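Lysyl-trna-dependent l-ysyl-phosphatidylgycerol synthase (Bacillus licheniformis, PDB 4V36) transfers lysine from lysyl-tRNA to the membrane lipid phosphatidylglycerol, a modification linked to bacterial resistance. Local coordinates at residues Tyr95-Glu100 / Tyr110-Leu115; Lys309-Arg314 / Pro320-Leu325. All blocks are in the same frame, centred on the assembly; numbering follows the deposited sequence.

Overall arrangement
Following the chain from the N terminus, strand 91-97 runs into a bulge and a turn, helix 102-106 follows, and the chain returns as strand 111-122; contact 1 closes this short loop by bringing 95-100 near 110-115. Contact 2 opens only much later, where strand 305-313 leads through a short connection into helix 319-330, so that 309-314 meets 320-325. The two loops therefore lie in series, neither enclosing the other. In space they touch, because strand 305-313 inserts between 91-97 and 111-122 and pairs antiparallel with both. Contact 1 thus reaches across an intervening strand, and contact 2 packs the C-terminal helix onto that same strand; the centres of the two contacts are about 9 Å apart.

Contact 1 of 2, residues Tyr95-Glu100 / Tyr110-Leu115; sequences YQIERE and YRFFKL. With TRS (2-amino-2-hydroxymethyl-propane-1,3-diol), chain D.
At a G1 beta bulge, where Gln96 and Ile97 both face Tyr310 of strand 305-313, side chains of strand 91-97 reach those of strand 111-122. Leu115 brings its CD1 branch to Tyr95, 3.6 Å from ring atom CE1, approaching obliquely. The same methyl lies 3.9 Å from Gln96 CG, which covers one face of the Tyr95 ring, 3.5 Å above its plane toward the rim. Tyr95 points its CB away from Leu115, yet with CG anti to the backbone N (chi1 176°) the ring swings back to meet it. On the other side of the sheet, facing helix 102-106, Ile97 CD1 touches Phe112 CE1 at 3.7 Å, the two side chains roughly perpendicular; the beta-branched residue suits a strand, and its CG1-CD1 arm, extended at chi2 (175°), carries the methyl to the ring. Away from these pairs, a Tris molecule, probably from the crystallisation liquor, links the segments weakly: Arg99 NE gives O3 a bent bond of 3.4 Å (132°), and Lys114 NZ reaches O1 at 3.5 Å. Tyr310 and Glu117 also bond Tris, and Glu117 salt-bridges Lys114. Cohesion across the segments is therefore apolar, without hydrogen bonds, while Glu117 probably eases the approach of the two cations.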
loop_
_atom_site.group_PDB
_atom_site.type_symbol
_atom_site.label_atom_id
_atom_site.label_comp_id
_atom_site.label_asym_id
_atom_site.label_seq_id
_atom_site.Cartn_x
_atom_site.Cartn_y
_atom_site.Cartn_z
ATOM N N TYR A 95 0.302 2.954 -12.229
ATOM C CA TYR A 95 -0.092 3.630 -11.000
ATOM C C TYR A 95 0.880 3.369 -9.851
ATOM O O TYR A 95 1.199 2.221 -9.544
ATOM C CB TYR A 95 -1.507 3.202 -10.606
ATOM C CG TYR A 95 -1.984 3.781 -9.297
ATOM C CD1 TYR A 95 -2.215 5.143 -9.159
ATOM C CD2 TYR A 95 -2.219 2.962 -8.201
ATOM C CE1 TYR A 95 -2.657 5.674 -7.961
ATOM C CE2 TYR A 95 -2.662 3.483 -7.002
ATOM C CZ TYR A 95 -2.879 4.839 -6.886
ATOM O OH TYR A 95 -3.318 5.359 -5.690
ATOM N N GLN A 96 1.334 4.452 -9.224
ATOM C CA GLN A 96 2.279 4.411 -8.107
ATOM C C GLN A 96 3.610 3.754 -8.465
ATOM O O GLN A 96 4.024 2.781 -7.833
ATOM C CB GLN A 96 1.665 3.698 -6.897
ATOM C CG GLN A 96 0.593 4.503 -6.183
ATOM C CD GLN A 96 0.321 3.997 -4.780
ATOM O OE1 GLN A 96 1.186 3.391 -4.148
ATOM N NE2 GLN A 96 -0.885 4.245 -4.285
ATOM N N ILE A 97 4.280 4.297 -9.476
ATOM C CA ILE A 97 5.646 3.897 -9.786
ATOM C C ILE A 97 6.605 4.840 -9.071
ATOM O O ILE A 97 6.182 5.854 -8.516
ATOM C CB ILE A 97 5.931 3.919 -11.299
ATOM C CG1 ILE A 97 5.980 5.360 -11.814
ATOM C CG2 ILE A 97 4.888 3.101 -12.047
ATOM C CD1 ILE A 97 6.373 5.475 -13.268
ATOM N N GLU A 98 7.892 4.510 -9.085
ATOM C CA GLU A 98 8.884 5.332 -8.404
ATOM C C GLU A 98 9.773 6.067 -9.403
ATOM O O GLU A 98 9.853 5.690 -10.572
ATOM C CB GLU A 98 9.729 4.473 -7.462
ATOM C CG GLU A 98 8.914 3.783 -6.377
ATOM C CD GLU A 98 9.771 3.005 -5.400
ATOM O OE1 GLU A 98 11.006 3.190 -5.410
ATOM O OE2 GLU A 98 9.208 2.207 -4.622
ATOM N N ARG A 99 10.437 7.120 -8.931
ATOM C CA ARG A 99 11.205 8.010 -9.799
ATOM C C ARG A 99 12.385 7.320 -10.483
ATOM O O ARG A 99 12.675 7.589 -11.649
ATOM C CB ARG A 99 11.706 9.217 -8.999
ATOM C CG ARG A 99 12.699 10.094 -9.750
ATOM C CD ARG A 99 12.899 11.434 -9.062
ATOM N NE ARG A 99 11.705 12.272 -9.145
ATOM C CZ ARG A 99 11.398 13.031 -10.192
ATOM N NH1 ARG A 99 12.196 13.055 -11.252
ATOM N NH2 ARG A 99 10.291 13.762 -10.184
ATOM N N GLU A 100 13.052 6.418 -9.770
ATOM C CA GLU A 100 14.262 5.790 -10.292
ATOM C C GLU A 100 13.977 4.809 -11.429
ATOM O O GLU A 100 14.898 4.206 -11.983
ATOM C CB GLU A 100 15.018 5.073 -9.171
ATOM C CG GLU A 100 14.451 3.717 -8.785
ATOM C CD GLU A 100 13.203 3.823 -7.934
ATOM O OE1 GLU A 100 12.954 4.911 -7.372
ATOM O OE2 GLU A 100 12.471 2.816 -7.827
ATOM N N TYR A 110 5.840 8.188 -22.182
ATOM C CA TYR A 110 4.966 8.367 -21.028
ATOM C C TYR A 110 5.305 9.637 -20.259
ATOM O O TYR A 110 6.468 10.032 -20.171
ATOM C CB TYR A 110 5.048 7.159 -20.091
ATOM C CG TYR A 110 4.113 6.031 -20.460
ATOM C CD1 TYR A 110 4.509 5.033 -21.340
ATOM C CD2 TYR A 110 2.834 5.962 -19.925
ATOM C CE1 TYR A 110 3.657 4.000 -21.677
ATOM C CE2 TYR A 110 1.974 4.935 -20.258
ATOM C CZ TYR A 110 2.391 3.957 -21.135
ATOM O OH TYR A 110 1.537 2.932 -21.468
ATOM N N ARG A 111 4.276 10.273 -19.708
ATOM C CA ARG A 111 4.451 11.441 -18.854
ATOM C C ARG A 111 4.194 11.044 -17.405
ATOM O O ARG A 111 3.586 10.008 -17.141
ATOM C CB ARG A 111 3.519 12.573 -19.286
ATOM C CG ARG A 111 3.821 13.110 -20.675
ATOM C CD ARG A 111 2.681 13.952 -21.218
ATOM N NE ARG A 111 2.984 14.474 -22.547
ATOM C CZ ARG A 111 2.096 15.057 -23.345
ATOM N NH1 ARG A 111 0.838 15.193 -22.952
ATOM N NH2 ARG A 111 2.466 15.501 -24.539
ATOM N N PHE A 112 4.654 11.864 -16.467
ATOM C CA PHE A 112 4.569 11.499 -15.059
ATOM C C PHE A 112 3.876 12.560 -14.214
ATOM O O PHE A 112 3.992 13.757 -14.473
ATOM C CB PHE A 112 5.968 11.221 -14.504
ATOM C CG PHE A 112 6.739 10.209 -15.300
ATOM C CD1 PHE A 112 6.464 8.856 -15.179
ATOM C CD2 PHE A 112 7.734 10.610 -16.177
ATOM C CE1 PHE A 112 7.168 7.922 -15.914
ATOM C CE2 PHE A 112 8.443 9.679 -16.913
ATOM C CZ PHE A 112 8.160 8.334 -16.782
ATOM N N PHE A 113 3.154 12.100 -13.199
ATOM C CA PHE A 113 2.428 12.978 -12.294
ATOM C C PHE A 113 2.578 12.481 -10.861
ATOM O O PHE A 113 2.242 11.337 -10.558
ATOM C CB PHE A 113 0.952 13.050 -12.692
ATOM C CG PHE A 113 0.093 13.787 -11.707
ATOM C CD1 PHE A 113 0.083 15.171 -11.678
ATOM C CD2 PHE A 113 -0.712 13.096 -10.815
ATOM C CE1 PHE A 113 -0.709 15.853 -10.775
ATOM C CE2 PHE A 113 -1.505 13.771 -9.908
ATOM C CZ PHE A 113 -1.502 15.152 -9.889
ATOM N N LYS A 114 3.083 13.340 -9.982
ATOM C CA LYS A 114 3.346 12.945 -8.602
ATOM C C LYS A 114 2.052 12.798 -7.807
ATOM O O LYS A 114 1.313 13.764 -7.619
ATOM C CB LYS A 114 4.274 13.951 -7.920
ATOM C CG LYS A 114 4.956 13.409 -6.674
ATOM C CD LYS A 114 6.112 14.297 -6.238
ATOM C CE LYS A 114 6.909 13.651 -5.113
ATOM N NZ LYS A 114 8.060 14.493 -4.691
ATOM N N LEU A 115 1.792 11.580 -7.344
ATOM C CA LEU A 115 0.565 11.261 -6.620
ATOM C C LEU A 115 0.672 11.605 -5.139
ATOM O O LEU A 115 -0.316 11.961 -4.497
ATOM C CB LEU A 115 0.232 9.775 -6.782
ATOM C CG LEU A 115 0.040 9.275 -8.214
ATOM C CD1 LEU A 115 0.210 7.769 -8.273
ATOM C CD2 LEU A 115 -1.328 9.680 -8.735
HETATM C C TRS D . 11.938 11.753 -4.077
HETATM C C1 TRS D . 11.685 12.797 -2.995
HETATM C C2 TRS D . 11.817 10.346 -3.507
HETATM C C3 TRS D . 10.954 11.947 -5.225
HETATM N N TRS D . 13.301 11.922 -4.588
HETATM O O1 TRS D . 10.313 12.819 -2.664
HETATM O O2 TRS D . 12.313 9.419 -4.448
HETATM O O3 TRS D . 11.041 10.859 -6.117
#

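Contact 2 of 2, residues Lys309-Arg314 / Pro320-Leu325; sequences KYLAYR and PVTMIL
Leu311 of strand 305-313 meets Thr322 and Met323 of the C-terminal helix 319-330 in a buried strand-to-helix contact made through apolar atoms. One branch of the leucine does the touching: CD2 lies 3.8 Å from Met323 SD and 3.9 Å from Thr322 CG2, so a single methyl meets two successive residues of the helix. Leu311 has its CG anti to the backbone N (chi1 179°), and its CB already points toward the helix. The methionine starts less directly: its chain bends at chi2 (-66°) and again at chi3, presenting the sulfur to the leucine as the two side chains run antiparallel alongside one another. Flexible, unbranched and polarisable, methionine suits a position where the reach must be bent to fit. The short side chain of Thr322 brings its methyl CG2 to Leu311 while the nearest CA atoms, those of Leu311 and Met323, stay 8.9 Å apart.

The helix's polar bonds run along its own axis and none crosses to the strand, which bonds to its sheet neighbours. The two branches of the threonine divide the work: OG1 hydrogen-bonds to Ser318 O, in the backbone one turn earlier, and CG2 packs on the leucine. Leu325 N donates to Val321 O at 3.0 Å, a regular helical bond, whereas that from Ile324 N to Pro320 O is weak at 3.3 Å.

Around this contact, Leu311 also packs on Ile93 of strand 91-97 and Leu115 of strand 111-122, the strands flanking its own. Thr322 shares Ile93, while Met323 extends to Val281, so helix 319-330 packs on this part of the sheet and also against helix 276-285.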
loop_
_atom_site.group_PDB
_atom_site.type_symbol
_atom_site.label_atom_id
_atom_site.label_comp_id
_atom_site.label_asym_id
_atom_site.label_seq_id
_atom_site.Cartn_x
_atom_site.Cartn_y
_atom_site.Cartn_z
ATOM N N LYS A 309 5.662 8.825 -5.140
ATOM C CA LYS A 309 5.024 7.853 -6.018
ATOM C C LYS A 309 4.382 8.594 -7.186
ATOM O O LYS A 309 3.818 9.672 -7.004
ATOM C CB LYS A 309 3.983 7.028 -5.257
ATOM C CG LYS A 309 4.498 6.430 -3.957
ATOM C CD LYS A 309 4.506 4.912 -3.999
ATOM C CE LYS A 309 5.493 4.383 -5.024
ATOM N NZ LYS A 309 5.543 2.893 -5.019
ATOM N N TYR A 310 4.466 8.020 -8.381
ATOM C CA TYR A 310 4.049 8.735 -9.582
ATOM C C TYR A 310 3.048 7.969 -10.435
ATOM O O TYR A 310 3.020 6.739 -10.436
ATOM C CB TYR A 310 5.273 9.083 -10.434
ATOM C CG TYR A 310 6.283 9.958 -9.728
ATOM C CD1 TYR A 310 7.283 9.400 -8.940
ATOM C CD2 TYR A 310 6.242 11.340 -9.855
ATOM C CE1 TYR A 310 8.210 10.196 -8.294
ATOM C CE2 TYR A 310 7.164 12.143 -9.213
ATOM C CZ TYR A 310 8.145 11.567 -8.435
ATOM O OH TYR A 310 9.064 12.366 -7.794
ATOM N N LEU A 311 2.224 8.717 -11.160
ATOM C CA LEU A 311 1.336 8.144 -12.160
ATOM C C LEU A 311 1.966 8.294 -13.538
ATOM O O LEU A 311 2.372 9.390 -13.921
ATOM C CB LEU A 311 -0.034 8.823 -12.126
ATOM C CG LEU A 311 -1.066 8.330 -13.143
ATOM C CD1 LEU A 311 -1.575 6.949 -12.765
ATOM C CD2 LEU A 311 -2.220 9.310 -13.266
ATOM N N ALA A 312 2.055 7.196 -14.278
ATOM C CA ALA A 312 2.591 7.247 -15.632
ATOM C C ALA A 312 1.460 7.222 -16.652
ATOM O O ALA A 312 0.743 6.230 -16.779
ATOM C CB ALA A 312 3.558 6.100 -15.873
ATOM N N TYR A 313 1.308 8.327 -17.373
ATOM C CA TYR A 313 0.243 8.478 -18.357
ATOM C C TYR A 313 0.814 8.998 -19.672
ATOM O O TYR A 313 1.969 9.417 -19.727
ATOM C CB TYR A 313 -0.839 9.424 -17.833
ATOM C CG TYR A 313 -0.343 10.833 -17.595
ATOM C CD1 TYR A 313 0.344 11.163 -16.433
ATOM C CD2 TYR A 313 -0.558 11.832 -18.534
ATOM C CE1 TYR A 313 0.804 12.450 -16.215
ATOM C CE2 TYR A 313 -0.104 13.120 -18.324
ATOM C CZ TYR A 313 0.576 13.424 -17.163
ATOM O OH TYR A 313 1.029 14.707 -16.954
ATOM N N ARG A 314 0.005 8.981 -20.726
ATOM C CA ARG A 314 0.476 9.416 -22.037
ATOM C C ARG A 314 -0.062 10.793 -22.421
ATOM O O ARG A 314 0.705 11.687 -22.778
ATOM C CB ARG A 314 0.098 8.389 -23.108
ATOM C CG ARG A 314 0.588 6.981 -22.806
ATOM C CD ARG A 314 0.669 6.123 -24.062
ATOM N NE ARG A 314 1.795 6.501 -24.914
ATOM C CZ ARG A 314 1.691 7.253 -26.004
ATOM N NH1 ARG A 314 0.507 7.712 -26.388
ATOM N NH2 ARG A 314 2.772 7.544 -26.716
ATOM N N PRO A 320 -7.177 14.172 -15.880
ATOM C CA PRO A 320 -8.276 14.160 -14.904
ATOM C C PRO A 320 -9.153 12.911 -14.988
ATOM O O PRO A 320 -9.563 12.381 -13.955
ATOM C CB PRO A 320 -9.085 15.407 -15.273
ATOM C CG PRO A 320 -8.104 16.310 -15.917
ATOM C CD PRO A 320 -7.187 15.410 -16.684
ATOM N N VAL A 321 -9.435 12.451 -16.203
ATOM C CA VAL A 321 -10.229 11.243 -16.394
ATOM C C VAL A 321 -9.489 10.025 -15.849
ATOM O O VAL A 321 -10.077 9.178 -15.176
ATOM C CB VAL A 321 -10.564 11.010 -17.879
ATOM C CG1 VAL A 321 -11.368 9.729 -18.050
ATOM C CG2 VAL A 321 -11.320 12.203 -18.445
ATOM N N THR A 322 -8.193 9.958 -16.140
ATOM C CA THR A 322 -7.340 8.861 -15.693
ATOM C C THR A 322 -7.393 8.678 -14.178
ATOM O O THR A 322 -7.500 7.555 -13.682
ATOM C CB THR A 322 -5.879 9.089 -16.124
ATOM O OG1 THR A 322 -5.809 9.167 -17.553
ATOM C CG2 THR A 322 -4.988 7.954 -15.636
ATOM N N MET A 323 -7.325 9.788 -13.450
ATOM C CA MET A 323 -7.379 9.757 -11.993
ATOM C C MET A 323 -8.719 9.231 -11.488
ATOM O O MET A 323 -8.774 8.501 -10.499
ATOM C CB MET A 323 -7.118 11.150 -11.421
ATOM C CG MET A 323 -5.686 11.629 -11.571
ATOM S SD MET A 323 -4.535 10.643 -10.596
ATOM C CE MET A 323 -5.190 10.885 -8.946
ATOM N N ILE A 324 -9.795 9.603 -12.173
ATOM C CA ILE A 324 -11.135 9.150 -11.810
ATOM C C ILE A 324 -11.282 7.643 -12.006
ATOM O O ILE A 324 -11.828 6.946 -11.147
ATOM C CB ILE A 324 -12.216 9.886 -12.628
ATOM C CG1 ILE A 324 -12.325 11.340 -12.170
ATOM C CG2 ILE A 324 -13.565 9.202 -12.481
ATOM C CD1 ILE A 324 -12.759 11.488 -10.727
ATOM N N LEU A 325 -10.788 7.145 -13.136
ATOM C CA LEU A 325 -10.855 5.720 -13.443
ATOM C C LEU A 325 -10.117 4.889 -12.396
ATOM O O LEU A 325 -10.599 3.838 -11.973
ATOM C CB LEU A 325 -10.278 5.443 -14.832
ATOM C CG LEU A 325 -10.954 6.150 -16.008
ATOM C CD1 LEU A 325 -10.209 5.866 -17.304
ATOM C CD2 LEU A 325 -12.413 5.734 -16.125
#